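PDB 1QYD: pinoresinol-lariciresinol reductase, which catalyses the NADPH-dependent, enantioselective reduction of pinoresinol to lariciresinol and of lariciresinol to secoisolariciresinol in lignan biosynthesis. Local coordinates for residues A[151-156]-A[205-210]; A[161-166]-A[173-178]; A[211-216]-A[294-299]. All blocks are in the same frame, centred on the assembly; numbering follows the deposited sequence.

Contact 1 of 3, residues A[151-156]-A[205-210]; sequences PYTYVS and IKSIDD
A small, buried van der Waals contact sets T153 and V155, on the segment carrying strand 154-156, against S207 at the end of helix 197-207. It buries 85 Å² in all, and no hydrogen bond crosses it. The methyl CG2 of T153 meets CB of S207 at 4.1 Å. A chi1 of -54° sets T153 OG1 beside the backbone N and CG2 anti to it, which leaves the methyl for S207 and OG1 for the guanidinium NH1 of R111 and the carbonyl O of T213. Both CB and OG of S207 face the strand segment; OG also bonds to the T204 carbonyl of its own helix, and V155 CG1 lies more loosely at 4.5 Å from S207 OG. L113 and M218 pack around the same atoms from the adjoining strands. From S207 the chain reverses in a type I turn to D210, closed by D210 N to S207 O at 2.7 Å, and the D210 carbonyl takes a second nitrogen of R111, NH2. Strand 154-156, helix 197-207 and the parallel neighbouring strand 217-219 follow one another as a beta-alpha-beta crossover, here with a long insertion before the helix, characteristic of the Rossmann-type fold of this NADP-dependent family.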
loop_
_atom_site.group_PDB
_atom_site.type_symbol
_atom_site.label_atom_id
_atom_site.label_comp_id
_atom_site.label_asym_id
_atom_site.label_seq_id
_atom_site.Cartn_x
_atom_site.Cartn_y
_atom_site.Cartn_z
ATOM N N PRO A 151 -0.595 -5.411 -26.356
ATOM C CA PRO A 151 -1.390 -4.416 -27.060
ATOM C C PRO A 151 -2.349 -3.675 -26.149
ATOM O O PRO A 151 -3.343 -4.255 -25.737
ATOM C CB PRO A 151 -2.090 -5.198 -28.118
ATOM C CG PRO A 151 -1.352 -6.505 -28.156
ATOM C CD PRO A 151 -1.037 -6.740 -26.716
ATOM N N TYR A 152 -2.090 -2.395 -25.846
ATOM C CA TYR A 152 -2.894 -1.573 -24.913
ATOM C C TYR A 152 -3.710 -0.380 -25.417
ATOM O O TYR A 152 -3.559 0.177 -26.507
ATOM C CB TYR A 152 -2.013 -1.018 -23.756
ATOM C CG TYR A 152 -0.653 -0.452 -24.154
ATOM C CD1 TYR A 152 0.378 -1.358 -24.405
ATOM C CD2 TYR A 152 -0.399 0.919 -24.274
ATOM C CE1 TYR A 152 1.651 -0.915 -24.778
ATOM C CE2 TYR A 152 0.877 1.376 -24.645
ATOM C CZ TYR A 152 1.902 0.451 -24.900
ATOM O OH TYR A 152 3.186 0.836 -25.294
ATOM N N THR A 153 -4.670 -0.018 -24.574
ATOM C CA THR A 153 -5.473 1.179 -24.774
ATOM C C THR A 153 -5.681 1.606 -23.357
ATOM O O THR A 153 -6.168 0.814 -22.552
ATOM C CB THR A 153 -6.828 0.914 -25.378
ATOM O OG1 THR A 153 -6.628 0.178 -26.575
ATOM C CG2 THR A 153 -7.550 2.210 -25.661
ATOM N N TYR A 154 -5.229 2.818 -23.024
ATOM C CA TYR A 154 -5.449 3.316 -21.671
ATOM C C TYR A 154 -6.655 4.241 -21.708
ATOM O O TYR A 154 -6.655 5.299 -22.319
ATOM C CB TYR A 154 -4.216 4.048 -21.189
ATOM C CG TYR A 154 -2.993 3.155 -21.115
ATOM C CD1 TYR A 154 -1.783 3.613 -21.611
ATOM C CD2 TYR A 154 -3.062 1.891 -20.539
ATOM C CE1 TYR A 154 -0.638 2.825 -21.521
ATOM C CE2 TYR A 154 -1.919 1.093 -20.455
ATOM C CZ TYR A 154 -0.708 1.568 -20.939
ATOM O OH TYR A 154 0.434 0.813 -20.798
ATOM N N VAL A 155 -7.752 3.775 -21.119
ATOM C CA VAL A 155 -9.004 4.497 -21.128
ATOM C C VAL A 155 -9.070 5.470 -19.976
ATOM O O VAL A 155 -9.551 5.117 -18.904
ATOM C CB VAL A 155 -10.197 3.525 -21.056
ATOM C CG1 VAL A 155 -10.713 3.241 -22.451
ATOM C CG2 VAL A 155 -9.763 2.201 -20.417
ATOM N N SER A 156 -8.506 6.680 -20.200
ATOM C CA SER A 156 -8.549 7.827 -19.280
ATOM C C SER A 156 -9.870 8.509 -19.603
ATOM O O SER A 156 -10.080 9.043 -20.689
ATOM C CB SER A 156 -7.423 8.751 -19.572
ATOM O OG SER A 156 -7.376 9.603 -18.463
ATOM N N ILE A 205 -15.874 -0.510 -24.963
ATOM C CA ILE A 205 -16.038 -1.686 -25.793
ATOM C C ILE A 205 -15.910 -1.368 -27.285
ATOM O O ILE A 205 -15.648 -2.253 -28.111
ATOM C CB ILE A 205 -17.387 -2.354 -25.405
ATOM C CG1 ILE A 205 -17.083 -3.250 -24.241
ATOM C CG2 ILE A 205 -17.959 -3.306 -26.419
ATOM C CD1 ILE A 205 -16.868 -2.486 -22.925
ATOM N N LYS A 206 -16.042 -0.084 -27.633
ATOM C CA LYS A 206 -15.778 0.397 -28.989
ATOM C C LYS A 206 -14.280 0.669 -29.283
ATOM O O LYS A 206 -13.886 0.716 -30.444
ATOM C CB LYS A 206 -16.590 1.671 -29.232
ATOM C CG LYS A 206 -18.089 1.395 -29.167
ATOM C CD LYS A 206 -18.836 2.386 -30.027
ATOM C CE LYS A 206 -20.230 1.843 -30.155
ATOM N NZ LYS A 206 -20.809 2.219 -31.411
ATOM N N SER A 207 -13.405 0.871 -28.279
ATOM C CA SER A 207 -11.983 1.000 -28.495
ATOM C C SER A 207 -11.352 -0.352 -28.833
ATOM O O SER A 207 -10.523 -0.450 -29.731
ATOM C CB SER A 207 -11.297 1.540 -27.257
ATOM O OG SER A 207 -11.511 0.772 -26.080
ATOM N N ILE A 208 -11.825 -1.348 -28.073
ATOM C CA ILE A 208 -11.441 -2.741 -27.959
ATOM C C ILE A 208 -10.720 -3.395 -29.105
ATOM O O ILE A 208 -9.634 -3.944 -28.927
ATOM C CB ILE A 208 -12.758 -3.469 -27.564
ATOM C CG1 ILE A 208 -12.727 -3.552 -26.066
ATOM C CG2 ILE A 208 -12.929 -4.870 -28.103
ATOM C CD1 ILE A 208 -13.832 -4.470 -25.482
ATOM N N ASP A 209 -11.346 -3.318 -30.274
ATOM C CA ASP A 209 -10.811 -3.907 -31.489
ATOM C C ASP A 209 -10.261 -2.874 -32.473
ATOM O O ASP A 209 -9.825 -3.266 -33.555
ATOM C CB ASP A 209 -11.907 -4.714 -32.195
ATOM C CG ASP A 209 -12.692 -5.699 -31.340
ATOM O OD1 ASP A 209 -12.095 -6.470 -30.594
ATOM O OD2 ASP A 209 -13.912 -5.701 -31.422
ATOM N N ASP A 210 -10.238 -1.563 -32.171
ATOM C CA ASP A 210 -9.845 -0.541 -33.122
ATOM C C ASP A 210 -8.341 -0.410 -33.352
ATOM O O ASP A 210 -7.572 -0.323 -32.396
ATOM C CB ASP A 210 -10.417 0.783 -32.653
ATOM C CG ASP A 210 -10.996 1.524 -33.840
ATOM O OD1 ASP A 210 -10.367 2.478 -34.286
ATOM O OD2 ASP A 210 -12.060 1.134 -34.330
#

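Contact 2 of 3, residues A[161-166]-A[173-178]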
loop_
_atom_site.group_PDB
_atom_site.type_symbol
_atom_site.label_atom_id
_atom_site.label_comp_id
_atom_site.label_asym_id
_atom_site.label_seq_id
_atom_site.Cartn_x
_atom_site.Cartn_y
_atom_site.Cartn_z
ATOM N N ALA A 161 -20.088 11.067 -13.571
ATOM C CA ALA A 161 -21.072 12.035 -13.134
ATOM C C ALA A 161 -21.796 11.647 -11.842
ATOM O O ALA A 161 -22.050 12.483 -10.985
ATOM C CB ALA A 161 -22.010 12.182 -14.277
ATOM N N GLY A 162 -22.076 10.365 -11.614
ATOM C CA GLY A 162 -22.669 9.910 -10.368
ATOM C C GLY A 162 -21.697 9.809 -9.211
ATOM O O GLY A 162 -21.917 9.066 -8.263
ATOM N N TYR A 163 -20.594 10.529 -9.278
ATOM C CA TYR A 163 -19.614 10.544 -8.211
ATOM C C TYR A 163 -19.233 11.985 -7.938
ATOM O O TYR A 163 -18.856 12.312 -6.815
ATOM C CB TYR A 163 -18.370 9.790 -8.619
ATOM C CG TYR A 163 -18.169 8.538 -7.809
ATOM C CD1 TYR A 163 -17.779 8.618 -6.476
ATOM C CD2 TYR A 163 -18.413 7.301 -8.397
ATOM C CE1 TYR A 163 -17.644 7.450 -5.728
ATOM C CE2 TYR A 163 -18.278 6.123 -7.664
ATOM C CZ TYR A 163 -17.896 6.219 -6.338
ATOM O OH TYR A 163 -17.758 5.074 -5.615
ATOM N N PHE A 164 -19.285 12.848 -8.965
ATOM C CA PHE A 164 -18.928 14.242 -8.781
ATOM C C PHE A 164 -20.077 15.187 -9.094
ATOM O O PHE A 164 -20.125 16.257 -8.514
ATOM C CB PHE A 164 -17.654 14.576 -9.640
ATOM C CG PHE A 164 -16.394 13.951 -9.030
ATOM C CD1 PHE A 164 -15.863 12.757 -9.553
ATOM C CD2 PHE A 164 -15.826 14.501 -7.879
ATOM C CE1 PHE A 164 -14.795 12.116 -8.922
ATOM C CE2 PHE A 164 -14.764 13.859 -7.249
ATOM C CZ PHE A 164 -14.254 12.668 -7.771
ATOM N N ALA A 165 -21.026 14.864 -9.965
ATOM C CA ALA A 165 -22.177 15.734 -10.225
ATOM C C ALA A 165 -23.402 15.407 -9.389
ATOM O O ALA A 165 -24.426 16.098 -9.372
ATOM C CB ALA A 165 -22.645 15.646 -11.653
ATOM N N GLY A 166 -23.291 14.233 -8.764
ATOM C CA GLY A 166 -24.283 13.732 -7.834
ATOM C C GLY A 166 -24.137 14.570 -6.603
ATOM O O GLY A 166 -25.014 15.348 -6.285
ATOM N N GLY A 173 -19.301 13.692 1.062
ATOM C CA GLY A 173 -19.503 12.346 0.574
ATOM C C GLY A 173 -20.940 12.001 0.295
ATOM O O GLY A 173 -21.192 10.872 -0.100
ATOM N N HIS A 174 -21.908 12.902 0.464
ATOM C CA HIS A 174 -23.293 12.609 0.140
ATOM C C HIS A 174 -23.342 12.470 -1.371
ATOM O O HIS A 174 -22.631 13.188 -2.051
ATOM C CB HIS A 174 -24.227 13.761 0.608
ATOM C CG HIS A 174 -24.199 14.143 2.098
ATOM N ND1 HIS A 174 -23.255 13.927 3.031
ATOM C CD2 HIS A 174 -25.203 14.860 2.717
ATOM C CE1 HIS A 174 -23.648 14.484 4.158
ATOM N NE2 HIS A 174 -24.820 15.046 3.963
ATOM N N MET A 175 -24.082 11.526 -1.944
ATOM C CA MET A 175 -24.133 11.355 -3.386
ATOM C C MET A 175 -25.364 11.906 -4.017
ATOM O O MET A 175 -25.927 11.369 -4.971
ATOM C CB MET A 175 -24.053 9.905 -3.782
ATOM C CG MET A 175 -22.837 9.822 -4.659
ATOM S SD MET A 175 -21.416 9.876 -3.554
ATOM C CE MET A 175 -20.381 11.075 -4.313
ATOM N N MET A 176 -25.736 13.018 -3.394
ATOM C CA MET A 176 -26.881 13.804 -3.801
ATOM C C MET A 176 -26.517 15.274 -3.871
ATOM O O MET A 176 -25.636 15.711 -3.124
ATOM C CB MET A 176 -27.995 13.601 -2.816
ATOM C CG MET A 176 -28.707 12.291 -3.089
ATOM S SD MET A 176 -29.650 12.211 -4.629
ATOM C CE MET A 176 -31.174 11.680 -3.892
ATOM N N PRO A 177 -27.093 16.088 -4.767
ATOM C CA PRO A 177 -26.824 17.515 -4.840
ATOM C C PRO A 177 -27.496 18.152 -3.635
ATOM O O PRO A 177 -28.655 17.835 -3.351
ATOM C CB PRO A 177 -27.405 17.918 -6.171
ATOM C CG PRO A 177 -27.807 16.646 -6.894
ATOM C CD PRO A 177 -28.139 15.739 -5.726
ATOM N N PRO A 178 -26.805 18.968 -2.840
ATOM C CA PRO A 178 -27.348 19.506 -1.601
ATOM C C PRO A 178 -28.136 20.802 -1.689
ATOM O O PRO A 178 -27.781 21.694 -2.455
ATOM C CB PRO A 178 -26.128 19.614 -0.707
ATOM C CG PRO A 178 -25.056 20.022 -1.676
ATOM C CD PRO A 178 -25.353 19.107 -2.853
#
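M175 folds its thioether back toward the backbone of G162 and Y163 and brings its terminal methyl to Y163. The chain is bent twice, at chi2 (76°) and again at chi3 (-132°), and this curl carries CE down onto the backbone, 3.2 Å from the carbonyl O of Y163. CG, nearer the root, passes the carbonyl O of G162 at 3.8 Å. The same terminal methyl also touches the aromatic ring at a slant, CE lying 4.2 Å from Y163 CD1. The sulfur follows it: SD of M175 stands 5.5 Å from the centroid of the Y163 ring and 37° off the normal, an oblique Met-aromatic contact. The CB of Y163 itself points away from the 173-178 segment. Further along, the ring of P177 lies beside the carbonyl of G166, to which the proline has no N-H to offer; the G166 oxygen is modelled too close to M176, so the closeness of this packing is doubtful. Two outside hydroxyls hold the backbone here: Y312 OH bonds to the M175 carbonyl and S167 OG to that of Y163. Beyond its contact with M175, the Y163 side chain comes within about 4 Å of that of Y15, a probable NADP(+)-binding residue. Helix 161-164 rests through A161 on helix 305-309, F164 and A165 lean on W194 of strand 191-195, and P177 packs against W236 of helix 229-241.

Contact 3 of 3, residues A[211-216]-A[294-299]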
loop_
_atom_site.group_PDB
_atom_site.type_symbol
_atom_site.label_atom_id
_atom_site.label_comp_id
_atom_site.label_asym_id
_atom_site.label_seq_id
_atom_site.Cartn_x
_atom_site.Cartn_y
_atom_site.Cartn_z
ATOM N N PRO A 211 -7.862 -0.414 -34.604
ATOM C CA PRO A 211 -6.462 -0.212 -34.964
ATOM C C PRO A 211 -5.848 1.081 -34.480
ATOM O O PRO A 211 -4.669 1.145 -34.131
ATOM C CB PRO A 211 -6.431 -0.334 -36.471
ATOM C CG PRO A 211 -7.857 -0.068 -36.874
ATOM C CD PRO A 211 -8.619 -0.802 -35.786
ATOM N N GLN A 212 -6.722 2.085 -34.472
ATOM C CA GLN A 212 -6.437 3.424 -34.003
ATOM C C GLN A 212 -6.184 3.539 -32.507
ATOM O O GLN A 212 -5.421 4.417 -32.118
ATOM C CB GLN A 212 -7.593 4.355 -34.326
ATOM C CG GLN A 212 -7.955 4.449 -35.796
ATOM C CD GLN A 212 -8.338 5.869 -36.184
ATOM O OE1 GLN A 212 -9.470 6.149 -36.592
ATOM N NE2 GLN A 212 -7.376 6.794 -36.060
ATOM N N THR A 213 -6.813 2.738 -31.624
ATOM C CA THR A 213 -6.586 2.892 -30.193
ATOM C C THR A 213 -5.470 2.015 -29.650
ATOM O O THR A 213 -5.234 1.892 -28.441
ATOM C CB THR A 213 -7.915 2.636 -29.436
ATOM O OG1 THR A 213 -8.382 1.331 -29.685
ATOM C CG2 THR A 213 -8.966 3.589 -29.915
ATOM N N LEU A 214 -4.730 1.493 -30.630
ATOM C CA LEU A 214 -3.600 0.605 -30.424
ATOM C C LEU A 214 -2.369 1.296 -29.851
ATOM O O LEU A 214 -1.682 2.077 -30.529
ATOM C CB LEU A 214 -3.250 -0.021 -31.750
ATOM C CG LEU A 214 -3.076 -1.515 -31.895
ATOM C CD1 LEU A 214 -2.926 -1.736 -33.394
ATOM C CD2 LEU A 214 -1.926 -2.064 -31.040
ATOM N N ASN A 215 -2.095 0.955 -28.586
ATOM C CA ASN A 215 -1.001 1.482 -27.771
ATOM C C ASN A 215 -1.123 2.953 -27.384
ATOM O O ASN A 215 -0.288 3.514 -26.669
ATOM C CB ASN A 215 0.365 1.246 -28.473
ATOM C CG ASN A 215 0.795 -0.224 -28.577
ATOM O OD1 ASN A 215 0.674 -1.042 -27.666
ATOM N ND2 ASN A 215 1.353 -0.617 -29.713
ATOM N N LYS A 216 -2.240 3.544 -27.819
ATOM C CA LYS A 216 -2.658 4.904 -27.557
ATOM C C LYS A 216 -3.530 5.044 -26.302
ATOM O O LYS A 216 -4.225 4.104 -25.880
ATOM C CB LYS A 216 -3.429 5.409 -28.764
ATOM C CG LYS A 216 -2.627 5.823 -29.990
ATOM C CD LYS A 216 -3.578 6.532 -30.950
ATOM C CE LYS A 216 -2.905 7.290 -32.097
ATOM N NZ LYS A 216 -3.852 7.835 -33.060
ATOM N N THR A 294 -14.852 10.369 -28.209
ATOM C CA THR A 294 -16.036 10.935 -28.866
ATOM C C THR A 294 -15.820 11.339 -30.310
ATOM O O THR A 294 -16.765 11.238 -31.091
ATOM C CB THR A 294 -16.516 12.122 -28.048
ATOM O OG1 THR A 294 -16.676 11.567 -26.749
ATOM C CG2 THR A 294 -17.777 12.803 -28.545
ATOM N N LYS A 295 -14.606 11.777 -30.684
ATOM C CA LYS A 295 -14.237 12.040 -32.075
ATOM C C LYS A 295 -14.358 10.763 -32.911
ATOM O O LYS A 295 -15.037 10.734 -33.943
ATOM C CB LYS A 295 -12.782 12.532 -32.197
ATOM C CG LYS A 295 -12.440 14.019 -32.070
ATOM C CD LYS A 295 -10.908 14.174 -32.066
ATOM C CE LYS A 295 -10.503 15.653 -31.904
ATOM N NZ LYS A 295 -9.062 15.889 -31.889
ATOM N N LEU A 296 -13.693 9.698 -32.426
ATOM C CA LEU A 296 -13.671 8.363 -33.029
ATOM C C LEU A 296 -15.035 7.723 -33.216
ATOM O O LEU A 296 -15.350 7.168 -34.276
ATOM C CB LEU A 296 -12.863 7.407 -32.180
ATOM C CG LEU A 296 -11.371 7.520 -32.070
ATOM C CD1 LEU A 296 -10.930 6.975 -30.719
ATOM C CD2 LEU A 296 -10.747 6.813 -33.250
ATOM N N TYR A 297 -15.865 7.791 -32.168
ATOM C CA TYR A 297 -17.154 7.149 -32.267
ATOM C C TYR A 297 -18.177 8.258 -32.194
ATOM O O TYR A 297 -18.763 8.512 -31.141
ATOM C CB TYR A 297 -17.286 6.128 -31.120
ATOM C CG TYR A 297 -16.044 5.274 -31.040
ATOM C CD1 TYR A 297 -15.668 4.425 -32.088
ATOM C CD2 TYR A 297 -15.194 5.457 -29.961
ATOM C CE1 TYR A 297 -14.424 3.781 -32.051
ATOM C CE2 TYR A 297 -13.959 4.816 -29.926
ATOM C CZ TYR A 297 -13.571 3.985 -30.961
ATOM O OH TYR A 297 -12.340 3.355 -30.885
ATOM N N PRO A 298 -18.384 8.984 -33.302
ATOM C CA PRO A 298 -19.273 10.130 -33.361
ATOM C C PRO A 298 -20.729 9.694 -33.207
ATOM O O PRO A 298 -21.545 10.377 -32.591
ATOM C CB PRO A 298 -18.904 10.743 -34.688
ATOM C CG PRO A 298 -18.689 9.544 -35.574
ATOM C CD PRO A 298 -17.851 8.716 -34.629
ATOM N N GLU A 299 -21.024 8.497 -33.714
ATOM C CA GLU A 299 -22.316 7.840 -33.619
ATOM C C GLU A 299 -22.801 7.564 -32.200
ATOM O O GLU A 299 -24.005 7.604 -31.921
ATOM C CB GLU A 299 -22.203 6.561 -34.424
ATOM C CG GLU A 299 -20.849 5.799 -34.374
ATOM C CD GLU A 299 -20.603 4.901 -33.175
ATOM O OE1 GLU A 299 -19.453 4.545 -32.928
ATOM O OE2 GLU A 299 -21.565 4.548 -32.505
#
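Q212 lays the amide end of its side chain over the L296 methyl CD2, with OE1 at 3.6 Å and the amide carbon CD at 3.9 Å. The two side chains run antiparallel alongside each other, and a bend at chi2 of Q212 (-142°) turns the amide across the leucine. This is van der Waals packing of a polar amide on a methyl; no hydrogen bond is made. The other leucine branch has a different partner: CD1 meets the methyl CG2 of T213 at 4.0 Å, so the two methyls of L296 are shared between two successive residues of the 211-216 loop. T213 CG2 is also the point reached by the phenol of Y297, its OH 3.5 Å away, the threonine and tyrosine side chains approaching head-on. Within its own segment, CB of L296 sits over the centre of the Y297 ring, 3.5 Å above its plane. The methyl of T213 can face L296 and Y297 because its hydroxyl lies between the backbone N and the carbonyl carbon (chi1 60°) and bonds instead to the S207 carbonyl, with R111 NH1 as a second partner. No hydrogen bond crosses the contact, which buries 133 Å² in all. The loop thus packs on the end of helix 293-296; T213 and L296 both touch M218 of strand 217-219 and I291 of strand 290-292, while Y297 also leans on Y203 and K206 of helix 197-207.

How the contacts relate
Contacts 1 and 3 are neighbours, their centres 8 Å apart, and the 205-216 chain runs from one into the other. They are joined by a salt bridge from K206 NZ to E299 OE2 at 2.7 Å and a probable hydrogen bond from N215 N to Y152 O, also 2.7 Å. Contact 2 stands apart, centred 28 Å from contact 1 and 29 Å from contact 3, though nested along the chain within the loop that contact 1 closes. Contacts 1 and 2 both approach probable ligand sites: between side chains, V155 is about 8 Å from I16 and R142 (NADP(+)), and Y163 about 4 Å from Y15 (NADP(+)) and 8 Å from H271 (substrate). Contact 3 lies away from them.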